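Penicillin-binding protein (Bacillus halodurans, PDB 3TG9) probably reacts with beta-lactams or peptidoglycan peptides through an active-site serine, as do other members of the serine beta-lactamase and penicillin-binding protein family. Local coordinates at residues Gly161-Val164 with Glu165-Gly169; Phe76-Leu80 with Ser81-Asp85; Asp195-Pro198 with Ala199-Leu203. All blocks are in the same frame, centred on the assembly; numbering follows the deposited sequence.

Interaction 1 (Gly161-Val164 with Glu165-Gly169); sequences GLVV and ESVSG
Val163 and Val167 sit one helical turn apart and point the same way, lying side by side on the inward side of helix 155-168, Val163 buried and Val167 partly so. CG1 of Val163 meets CG2 of Val167 at 3.9 Å, an ordinary apolar contact between residues four apart. In both valines CG1 is anti to the backbone N (chi1 170° and 169°), which swings CG2 of Val167 back beside its own N and over Val163 O. Underneath, the main chain is tight: Val167 N gives a hydrogen bond of 2.8 Å to Val163 O, and Glu165 N and Ser166 N do the same to Gly161 O and Leu162 O.

The last turn adds a side chain to this pattern. Val164 O takes two bonds, from Ser168 N and from Ser168 OG, the latter only 2.6 Å long, and the donors arrive from opposite faces of the carbonyl plane. A chi1 of 71° folds the hydroxyl back toward the preceding turn. OG also bonds to Val170 N, tying the last turn to the chain that leaves it. Gly169 follows with positive phi, where the helix stops.

Glu165 CG leans back over Gly161 O, 3.4 Å away, with the chain extended beyond it. Only its carboxylate end is loose within the contact, OE1 merely passing CD2 of Leu162 at 3.6 Å. OE2 is held from elsewhere, by a salt bridge to Arg129 and a hydrogen bond from Phe172 N. Ser166, which is exposed, turns its OG to Trp83 O.

On the inner side Val163 and Val164 pack on Ile65 and Val167 on Leu68, both of helix 58-70, while Tyr175 of helix 172-182 covers Val164 and Ser168.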
ATOM      1  N   GLY B 161       5.454  -2.190 -24.915  1.00 35.42           N
ATOM      2  CA  GLY B 161       4.106  -1.959 -24.422  1.00 35.11           C
ATOM      3  C   GLY B 161       3.480  -0.728 -25.045  1.00 35.99           C
ATOM      4  O   GLY B 161       2.304  -0.721 -25.414  1.00 32.28           O
ATOM      5  N   LEU B 162       4.280   0.327 -25.162  1.00 35.42           N
ATOM      6  CA  LEU B 162       3.840   1.558 -25.802  1.00 37.17           C
ATOM      7  C   LEU B 162       3.524   1.339 -27.283  1.00 39.04           C
ATOM      8  O   LEU B 162       2.643   1.989 -27.841  1.00 44.19           O
ATOM      9  CB  LEU B 162       4.888   2.655 -25.612  1.00 35.62           C
ATOM     10  CG  LEU B 162       4.918   3.139 -24.160  1.00 37.89           C
ATOM     11  CD1 LEU B 162       6.058   4.110 -23.896  1.00 39.00           C
ATOM     12  CD2 LEU B 162       3.579   3.768 -23.803  1.00 36.70           C
ATOM     13  N   VAL B 163       4.234   0.415 -27.919  1.00 37.81           N
ATOM     14  CA  VAL B 163       3.936   0.082 -29.303  1.00 38.54           C
ATOM     15  C   VAL B 163       2.598  -0.638 -29.394  1.00 37.70           C
ATOM     16  O   VAL B 163       1.775  -0.326 -30.251  1.00 39.30           O
ATOM     17  CB  VAL B 163       5.052  -0.764 -29.944  1.00 39.15           C
ATOM     18  CG1 VAL B 163       4.600  -1.299 -31.294  1.00 39.15           C
ATOM     19  CG2 VAL B 163       6.326   0.068 -30.082  1.00 36.99           C
ATOM     20  N   VAL B 164       2.372  -1.590 -28.495  1.00 35.32           N
ATOM     21  CA  VAL B 164       1.110  -2.314 -28.479  1.00 34.30           C
ATOM     22  C   VAL B 164      -0.061  -1.354 -28.338  1.00 40.22           C
ATOM     23  O   VAL B 164      -1.092  -1.520 -28.990  1.00 44.22           O
ATOM     24  CB  VAL B 164       1.058  -3.354 -27.344  1.00 37.34           C
ATOM     25  CG1 VAL B 164      -0.371  -3.863 -27.147  1.00 29.52           C
ATOM     26  CG2 VAL B 164       2.001  -4.513 -27.642  1.00 35.50           C
ATOM     27  N   GLU B 165       0.105  -0.345 -27.486  1.00 40.17           N
ATOM     28  CA  GLU B 165      -0.943   0.636 -27.241  1.00 42.21           C
ATOM     29  C   GLU B 165      -1.153   1.506 -28.467  1.00 42.81           C
ATOM     30  O   GLU B 165      -2.287   1.757 -28.889  1.00 42.29           O
ATOM     31  CB  GLU B 165      -0.586   1.516 -26.036  1.00 38.60           C
ATOM     32  CG  GLU B 165      -0.649   0.795 -24.703  1.00 37.79           C
ATOM     33  CD  GLU B 165      -0.415   1.712 -23.511  1.00 37.24           C
ATOM     34  OE1 GLU B 165       0.157   2.809 -23.684  1.00 36.64           O
ATOM     35  OE2 GLU B 165      -0.802   1.321 -22.391  1.00 35.57           O
ATOM     36  N   SER B 166      -0.041   1.962 -29.030  1.00 39.41           N
ATOM     37  CA  SER B 166      -0.059   2.875 -30.165  1.00 44.42           C
ATOM     38  C   SER B 166      -0.657   2.219 -31.405  1.00 47.09           C
ATOM     39  O   SER B 166      -1.344   2.871 -32.196  1.00 46.48           O
ATOM     40  CB  SER B 166       1.357   3.374 -30.458  1.00 46.21           C
ATOM     41  OG  SER B 166       1.346   4.442 -31.386  1.00 50.42           O
ATOM     42  N   VAL B 167      -0.393   0.925 -31.563  1.00 45.41           N
ATOM     43  CA  VAL B 167      -0.899   0.162 -32.698  1.00 44.19           C
ATOM     44  C   VAL B 167      -2.339  -0.284 -32.491  1.00 45.61           C
ATOM     45  O   VAL B 167      -3.127  -0.317 -33.434  1.00 50.75           O
ATOM     46  CB  VAL B 167      -0.035  -1.101 -32.957  1.00 47.74           C
ATOM     47  CG1 VAL B 167      -0.712  -2.023 -33.955  1.00 40.39           C
ATOM     48  CG2 VAL B 167       1.372  -0.712 -33.421  1.00 41.45           C
ATOM     49  N   SER B 168      -2.678  -0.645 -31.257  1.00 41.31           N
ATOM     50  CA  SER B 168      -4.003  -1.172 -30.966  1.00 42.09           C
ATOM     51  C   SER B 168      -5.006  -0.070 -30.619  1.00 47.98           C
ATOM     52  O   SER B 168      -6.183  -0.163 -30.961  1.00 47.27           O
ATOM     53  CB  SER B 168      -3.939  -2.196 -29.831  1.00 42.41           C
ATOM     54  OG  SER B 168      -3.663  -1.570 -28.589  1.00 43.63           O
ATOM     55  N   GLY B 169      -4.547   0.966 -29.928  1.00 43.79           N
ATOM     56  CA  GLY B 169      -5.436   2.050 -29.552  1.00 46.61           C
ATOM     57  C   GLY B 169      -6.074   1.842 -28.193  1.00 42.48           C
ATOM     58  O   GLY B 169      -6.723   2.738 -27.670  1.00 46.74           O
TER

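Interaction 2 (Phe76-Leu80 with Ser81-Asp85); sequences FDTPL and SDWLD
Leu80 and Leu84 meet at an angle across a single turn of chain, CD1 to CD1 at 3.7 Å. With CG of Leu80 anti to the backbone N (chi1 -165°), its isobutyl group leaves the turn on the buried side, where the CD1 branch of Leu84 comes up to it.

Thr78 and Trp83 also cross, in a different fashion. The methyl CG2 of Thr78 lies in the plane of the indole and makes an edge contact near NE1 and CD1, 3.6 Å from Trp83 NE1. The threonine hydroxyl turns elsewhere, to Ser75 O. On the solvent side CD of Pro79 stands over the face of the Asp82 carboxylate, 3.8 Å from CG of Asp82.

Backbone bonds hold the turn beneath these side chains. Leu80 O accepts from both Trp83 N and Leu84 N; the latter bond, 3.0 Å, runs almost straight out from the carbonyl (169°), whereas Trp83 N stands well above its plane. Asp82 N reaches Pro79 O in a similarly tilted way at 3.0 Å. Together the bonds curl residues 79 to 84 into a compact turn.

This loop links helix 58-70 to helix 93-98. Leu80 presses on Leu159 of helix 155-168, along which Trp83 meets Val167 and Leu84 meets Leu162; Leu80 also touches Leu96 of helix 93-98, while Thr78 packs on Ile93 at the start of the latter.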
ATOM      1  N   PHE B  76       8.447  -7.269 -37.482  1.00 49.62           N
ATOM      2  CA  PHE B  76       9.585  -7.324 -36.569  1.00 45.31           C
ATOM      3  C   PHE B  76      10.737  -6.424 -37.010  1.00 52.28           C
ATOM      4  O   PHE B  76      11.688  -6.204 -36.254  1.00 50.93           O
ATOM      5  CB  PHE B  76      10.078  -8.763 -36.391  1.00 45.53           C
ATOM      6  CG  PHE B  76       9.039  -9.700 -35.834  1.00 45.72           C
ATOM      7  CD1 PHE B  76       8.448  -9.456 -34.608  1.00 44.17           C
ATOM      8  CD2 PHE B  76       8.668 -10.836 -36.532  1.00 45.96           C
ATOM      9  CE1 PHE B  76       7.497 -10.323 -34.095  1.00 39.29           C
ATOM     10  CE2 PHE B  76       7.718 -11.707 -36.026  1.00 43.55           C
ATOM     11  CZ  PHE B  76       7.135 -11.450 -34.805  1.00 43.84           C
ATOM     12  N   ASP B  77      10.646  -5.907 -38.233  1.00 57.26           N
ATOM     13  CA  ASP B  77      11.670  -5.015 -38.782  1.00 56.77           C
ATOM     14  C   ASP B  77      11.275  -3.556 -38.628  1.00 55.47           C
ATOM     15  O   ASP B  77      12.090  -2.649 -38.830  1.00 54.56           O
ATOM     16  CB  ASP B  77      11.903  -5.321 -40.261  1.00 60.17           C
ATOM     17  CG  ASP B  77      12.676  -6.596 -40.469  1.00 67.30           C
ATOM     18  OD1 ASP B  77      13.547  -6.899 -39.620  1.00 67.38           O
ATOM     19  OD2 ASP B  77      12.414  -7.294 -41.475  1.00 79.78           O
ATOM     20  N   THR B  78      10.010  -3.342 -38.288  1.00 51.80           N
ATOM     21  CA  THR B  78       9.476  -2.005 -38.102  1.00 50.83           C
ATOM     22  C   THR B  78      10.351  -1.239 -37.124  1.00 51.97           C
ATOM     23  O   THR B  78      10.680  -1.751 -36.059  1.00 50.11           O
ATOM     24  CB  THR B  78       8.043  -2.072 -37.556  1.00 51.42           C
ATOM     25  OG1 THR B  78       7.273  -2.971 -38.369  1.00 51.34           O
ATOM     26  CG2 THR B  78       7.399  -0.695 -37.554  1.00 48.42           C
ATOM     27  N   PRO B  79      10.753  -0.015 -37.498  1.00 56.80           N
ATOM     28  CA  PRO B  79      11.544   0.843 -36.611  1.00 52.93           C
ATOM     29  C   PRO B  79      10.679   1.411 -35.500  1.00 50.93           C
ATOM     30  O   PRO B  79       9.494   1.663 -35.707  1.00 53.15           O
ATOM     31  CB  PRO B  79      12.010   1.976 -37.537  1.00 54.26           C
ATOM     32  CG  PRO B  79      11.817   1.456 -38.930  1.00 56.50           C
ATOM     33  CD  PRO B  79      10.620   0.564 -38.845  1.00 57.53           C
ATOM     34  N   LEU B  80      11.275   1.617 -34.332  1.00 51.53           N
ATOM     35  CA  LEU B  80      10.551   2.144 -33.183  1.00 50.48           C
ATOM     36  C   LEU B  80      10.063   3.574 -33.444  1.00 52.67           C
ATOM     37  O   LEU B  80       9.056   4.011 -32.893  1.00 56.07           O
ATOM     38  CB  LEU B  80      11.443   2.095 -31.944  1.00 49.36           C
ATOM     39  CG  LEU B  80      10.776   2.273 -30.582  1.00 46.60           C
ATOM     40  CD1 LEU B  80       9.680   1.250 -30.397  1.00 46.77           C
ATOM     41  CD2 LEU B  80      11.810   2.140 -29.489  1.00 46.89           C
ATOM     42  N   SER B  81      10.784   4.295 -34.293  1.00 55.63           N
ATOM     43  CA  SER B  81      10.400   5.646 -34.686  1.00 55.61           C
ATOM     44  C   SER B  81       9.042   5.656 -35.381  1.00 53.54           C
ATOM     45  O   SER B  81       8.304   6.637 -35.308  1.00 59.12           O
ATOM     46  CB  SER B  81      11.449   6.225 -35.628  1.00 52.64           C
ATOM     47  OG  SER B  81      11.637   5.365 -36.742  1.00 53.67           O
ATOM     48  N   ASP B  82       8.720   4.567 -36.066  1.00 53.04           N
ATOM     49  CA  ASP B  82       7.450   4.467 -36.778  1.00 56.38           C
ATOM     50  C   ASP B  82       6.230   4.670 -35.881  1.00 57.13           C
ATOM     51  O   ASP B  82       5.218   5.212 -36.325  1.00 61.89           O
ATOM     52  CB  ASP B  82       7.334   3.121 -37.491  1.00 53.00           C
ATOM     53  CG  ASP B  82       7.802   3.180 -38.934  1.00 55.97           C
ATOM     54  OD1 ASP B  82       8.703   3.992 -39.242  1.00 48.37           O
ATOM     55  OD2 ASP B  82       7.263   2.405 -39.757  1.00 55.12           O
ATOM     56  N   TRP B  83       6.322   4.235 -34.626  1.00 55.31           N
ATOM     57  CA  TRP B  83       5.147   4.195 -33.755  1.00 53.05           C
ATOM     58  C   TRP B  83       5.242   5.036 -32.481  1.00 51.81           C
ATOM     59  O   TRP B  83       4.218   5.393 -31.901  1.00 52.72           O
ATOM     60  CB  TRP B  83       4.806   2.750 -33.396  1.00 51.64           C
ATOM     61  CG  TRP B  83       4.303   1.951 -34.551  1.00 52.70           C
ATOM     62  CD1 TRP B  83       5.038   1.143 -35.375  1.00 51.76           C
ATOM     63  CD2 TRP B  83       2.952   1.883 -35.021  1.00 52.07           C
ATOM     64  NE1 TRP B  83       4.224   0.572 -36.326  1.00 56.77           N
ATOM     65  CE2 TRP B  83       2.939   1.009 -36.131  1.00 54.30           C
ATOM     66  CE3 TRP B  83       1.750   2.473 -34.611  1.00 51.42           C
ATOM     67  CZ2 TRP B  83       1.771   0.712 -36.836  1.00 50.43           C
ATOM     68  CZ3 TRP B  83       0.588   2.171 -35.311  1.00 48.93           C
ATOM     69  CH2 TRP B  83       0.610   1.302 -36.412  1.00 49.47           C
ATOM     70  N   LEU B  84       6.461   5.345 -32.043  1.00 52.47           N
ATOM     71  CA  LEU B  84       6.650   6.163 -30.847  1.00 53.55           C
ATOM     72  C   LEU B  84       7.381   7.466 -31.170  1.00 57.98           C
ATOM     73  O   LEU B  84       8.224   7.509 -32.069  1.00 58.85           O
ATOM     74  CB  LEU B  84       7.418   5.387 -29.771  1.00 53.19           C
ATOM     75  CG  LEU B  84       6.948   3.970 -29.428  1.00 49.05           C
ATOM     76  CD1 LEU B  84       7.691   3.441 -28.210  1.00 43.17           C
ATOM     77  CD2 LEU B  84       5.452   3.939 -29.192  1.00 49.20           C
ATOM     78  N   ASP B  85       7.056   8.524 -30.430  1.00 57.24           N
ATOM     79  CA  ASP B  85       7.714   9.817 -30.600  1.00 59.19           C
ATOM     80  C   ASP B  85       9.127   9.777 -30.041  1.00 55.34           C
ATOM     81  O   ASP B  85      10.085  10.131 -30.725  1.00 54.33           O
ATOM     82  CB  ASP B  85       6.927  10.931 -29.901  1.00 61.14           C
ATOM     83  CG  ASP B  85       5.599  11.221 -30.572  1.00 66.13           C
ATOM     84  OD1 ASP B  85       5.504  11.054 -31.808  1.00 63.14           O
ATOM     85  OD2 ASP B  85       4.648  11.623 -29.860  1.00 68.67           O
TER

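Interaction 3 (Asp195-Pro198 with Ala199-Leu203); sequences DTLP and AKTAL
Thr201 OG1 donates a hydrogen bond of 2.8 Å to Pro198 O, the one polar bond between residues 195-198 and 199-203. The hydroxyl does not sit on a carbonyl lone pair: it stands 58° out of the carbonyl plane, with a C=O...OG1 angle of 121°. The threonine reaches this place because OG1 lies anti to its own carbonyl carbon (chi1 -51°), which sends the methyl CG2 the other way, beside that carbon and onto Leu197.

Both branches of Thr201 are therefore occupied. While OG1 holds the carbonyl and also comes within 3.6 Å of CD in the Pro198 ring, CG2 rests 3.8 Å from CD2 of Leu197, the two side chains crossing at an angle. The other leucine branch looks further along the chain, CD1 of Leu197 lying 4.3 Å from CD1 of Leu203, a lighter touch. Lys200, with positive phi, points away at its CB, and its side chain touches Glu46.

The bend lies in the loop that leads into strand 205-207. Tyr231 of strand 231-232 packs against both Leu197 and Thr201, and Arg50 exchanges backbone hydrogen bonds with Lys200 and Ala202. The second subunit is close by: Asp195 O accepts a hydrogen bond from Thr215 of that subunit, and Ala199 packs on its Ala40.

Chemically, one buried threonine does two jobs at a loop corner. Its hydroxyl supplies a donor to the carbonyl of Pro198, and its methyl adds to the apolar patch of Leu197 and Tyr231, so a chain without regular structure is pinned by side-chain bonding as well as by packing.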
ATOM      1  N   ASP B 195      -3.998  -0.820  -4.812  1.00 24.54           N
ATOM      2  CA  ASP B 195      -5.013  -0.083  -4.055  1.00 27.80           C
ATOM      3  C   ASP B 195      -6.409  -0.558  -4.437  1.00 28.90           C
ATOM      4  O   ASP B 195      -7.410  -0.077  -3.907  1.00 25.52           O
ATOM      5  CB  ASP B 195      -4.860   1.437  -4.221  1.00 22.71           C
ATOM      6  CG  ASP B 195      -4.870   1.871  -5.676  1.00 26.03           C
ATOM      7  OD1 ASP B 195      -4.482   1.068  -6.550  1.00 26.28           O
ATOM      8  OD2 ASP B 195      -5.265   3.017  -5.951  1.00 29.28           O
ATOM      9  N   THR B 196      -6.461  -1.529  -5.346  1.00 28.47           N
ATOM     10  CA  THR B 196      -7.724  -2.141  -5.731  1.00 28.11           C
ATOM     11  C   THR B 196      -7.564  -3.652  -5.867  1.00 29.80           C
ATOM     12  O   THR B 196      -8.186  -4.273  -6.723  1.00 26.93           O
ATOM     13  CB  THR B 196      -8.284  -1.547  -7.049  1.00 28.70           C
ATOM     14  OG1 THR B 196      -7.336  -1.731  -8.103  1.00 31.41           O
ATOM     15  CG2 THR B 196      -8.559  -0.048  -6.899  1.00 27.33           C
ATOM     16  N   LEU B 197      -6.739  -4.242  -5.008  1.00 30.23           N
ATOM     17  CA  LEU B 197      -6.513  -5.686  -5.054  1.00 30.40           C
ATOM     18  C   LEU B 197      -7.811  -6.477  -4.860  1.00 29.50           C
ATOM     19  O   LEU B 197      -8.532  -6.274  -3.883  1.00 29.34           O
ATOM     20  CB  LEU B 197      -5.490  -6.118  -3.999  1.00 27.36           C
ATOM     21  CG  LEU B 197      -3.998  -6.042  -4.319  1.00 32.76           C
ATOM     22  CD1 LEU B 197      -3.232  -6.799  -3.256  1.00 28.95           C
ATOM     23  CD2 LEU B 197      -3.686  -6.609  -5.705  1.00 27.72           C
ATOM     24  N   PRO B 198      -8.101  -7.404  -5.787  1.00 28.38           N
ATOM     25  CA  PRO B 198      -9.331  -8.190  -5.675  1.00 28.51           C
ATOM     26  C   PRO B 198      -9.118  -9.359  -4.723  1.00 25.89           C
ATOM     27  O   PRO B 198      -8.006  -9.549  -4.228  1.00 26.39           O
ATOM     28  CB  PRO B 198      -9.567  -8.687  -7.104  1.00 33.38           C
ATOM     29  CG  PRO B 198      -8.394  -8.137  -7.940  1.00 35.49           C
ATOM     30  CD  PRO B 198      -7.326  -7.765  -6.983  1.00 28.30           C
ATOM     31  N   ALA B 199     -10.175 -10.111  -4.455  1.00 26.95           N
ATOM     32  CA  ALA B 199     -10.105 -11.251  -3.550  1.00 28.58           C
ATOM     33  C   ALA B 199      -9.140 -12.301  -4.076  1.00 30.81           C
ATOM     34  O   ALA B 199      -8.828 -12.329  -5.266  1.00 27.52           O
ATOM     35  CB  ALA B 199     -11.490 -11.864  -3.376  1.00 30.27           C
ATOM     36  N   LYS B 200      -8.683 -13.175  -3.188  1.00 32.15           N
ATOM     37  CA  LYS B 200      -7.857 -14.305  -3.596  1.00 32.59           C
ATOM     38  C   LYS B 200      -6.610 -13.837  -4.342  1.00 35.68           C
ATOM     39  O   LYS B 200      -6.276 -14.329  -5.425  1.00 35.31           O
ATOM     40  CB  LYS B 200      -8.682 -15.308  -4.406  1.00 38.57           C
ATOM     41  CG  LYS B 200      -9.718 -16.050  -3.538  1.00 40.90           C
ATOM     42  CD  LYS B 200     -10.368 -17.246  -4.238  1.00 47.75           C
ATOM     43  CE  LYS B 200     -11.756 -16.908  -4.799  1.00 55.86           C
ATOM     44  NZ  LYS B 200     -11.712 -16.210  -6.121  1.00 59.91           N
ATOM     45  N   THR B 201      -5.932 -12.876  -3.723  1.00 32.09           N
ATOM     46  CA  THR B 201      -4.696 -12.316  -4.231  1.00 31.98           C
ATOM     47  C   THR B 201      -3.706 -12.275  -3.084  1.00 28.95           C
ATOM     48  O   THR B 201      -4.031 -11.827  -1.995  1.00 29.41           O
ATOM     49  CB  THR B 201      -4.885 -10.889  -4.757  1.00 26.16           C
ATOM     50  OG1 THR B 201      -5.989 -10.857  -5.668  1.00 28.81           O
ATOM     51  CG2 THR B 201      -3.631 -10.425  -5.476  1.00 24.43           C
ATOM     52  N   ALA B 202      -2.500 -12.764  -3.320  1.00 26.63           N
ATOM     53  CA  ALA B 202      -1.513 -12.812  -2.260  1.00 29.50           C
ATOM     54  C   ALA B 202      -0.788 -11.472  -2.163  1.00 30.41           C
ATOM     55  O   ALA B 202      -0.560 -10.809  -3.184  1.00 27.68           O
ATOM     56  CB  ALA B 202      -0.522 -13.959  -2.511  1.00 26.31           C
ATOM     57  N   LEU B 203      -0.461 -11.072  -0.936  1.00 25.17           N
ATOM     58  CA  LEU B 203       0.400  -9.925  -0.689  1.00 28.45           C
ATOM     59  C   LEU B 203       1.847 -10.396  -0.794  1.00 34.22           C
ATOM     60  O   LEU B 203       2.148 -11.563  -0.516  1.00 27.35           O
ATOM     61  CB  LEU B 203       0.127  -9.301   0.694  1.00 29.10           C
ATOM     62  CG  LEU B 203      -1.089  -8.364   0.806  1.00 29.45           C
ATOM     63  CD1 LEU B 203      -2.338  -9.063   0.340  1.00 34.00           C
ATOM     64  CD2 LEU B 203      -1.293  -7.834   2.223  1.00 33.96           C
TER

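Overall arrangement
Interactions 1 and 2 touch, although they are far apart in the chain; their centres lie 11 Å from each other. The loop of residues 76-85 lies along helix 155-168: Val167 CG2 packs on Trp83 CE3 at 3.4 Å, Val163 CG2 on Leu80 CD1 at 3.6 Å, and Leu84 covers the turn at Leu162. Interaction 3 stands apart, its centre about 27 Å from that of interaction 1 and about 36 Å from that of interaction 2, at the subunit interface. The probable catalytic pattern of the family, Ser55 and Lys58 with Tyr152, includes no residue of the three contacts, although Lys58 begins helix 58-70, against which interaction 1 packs.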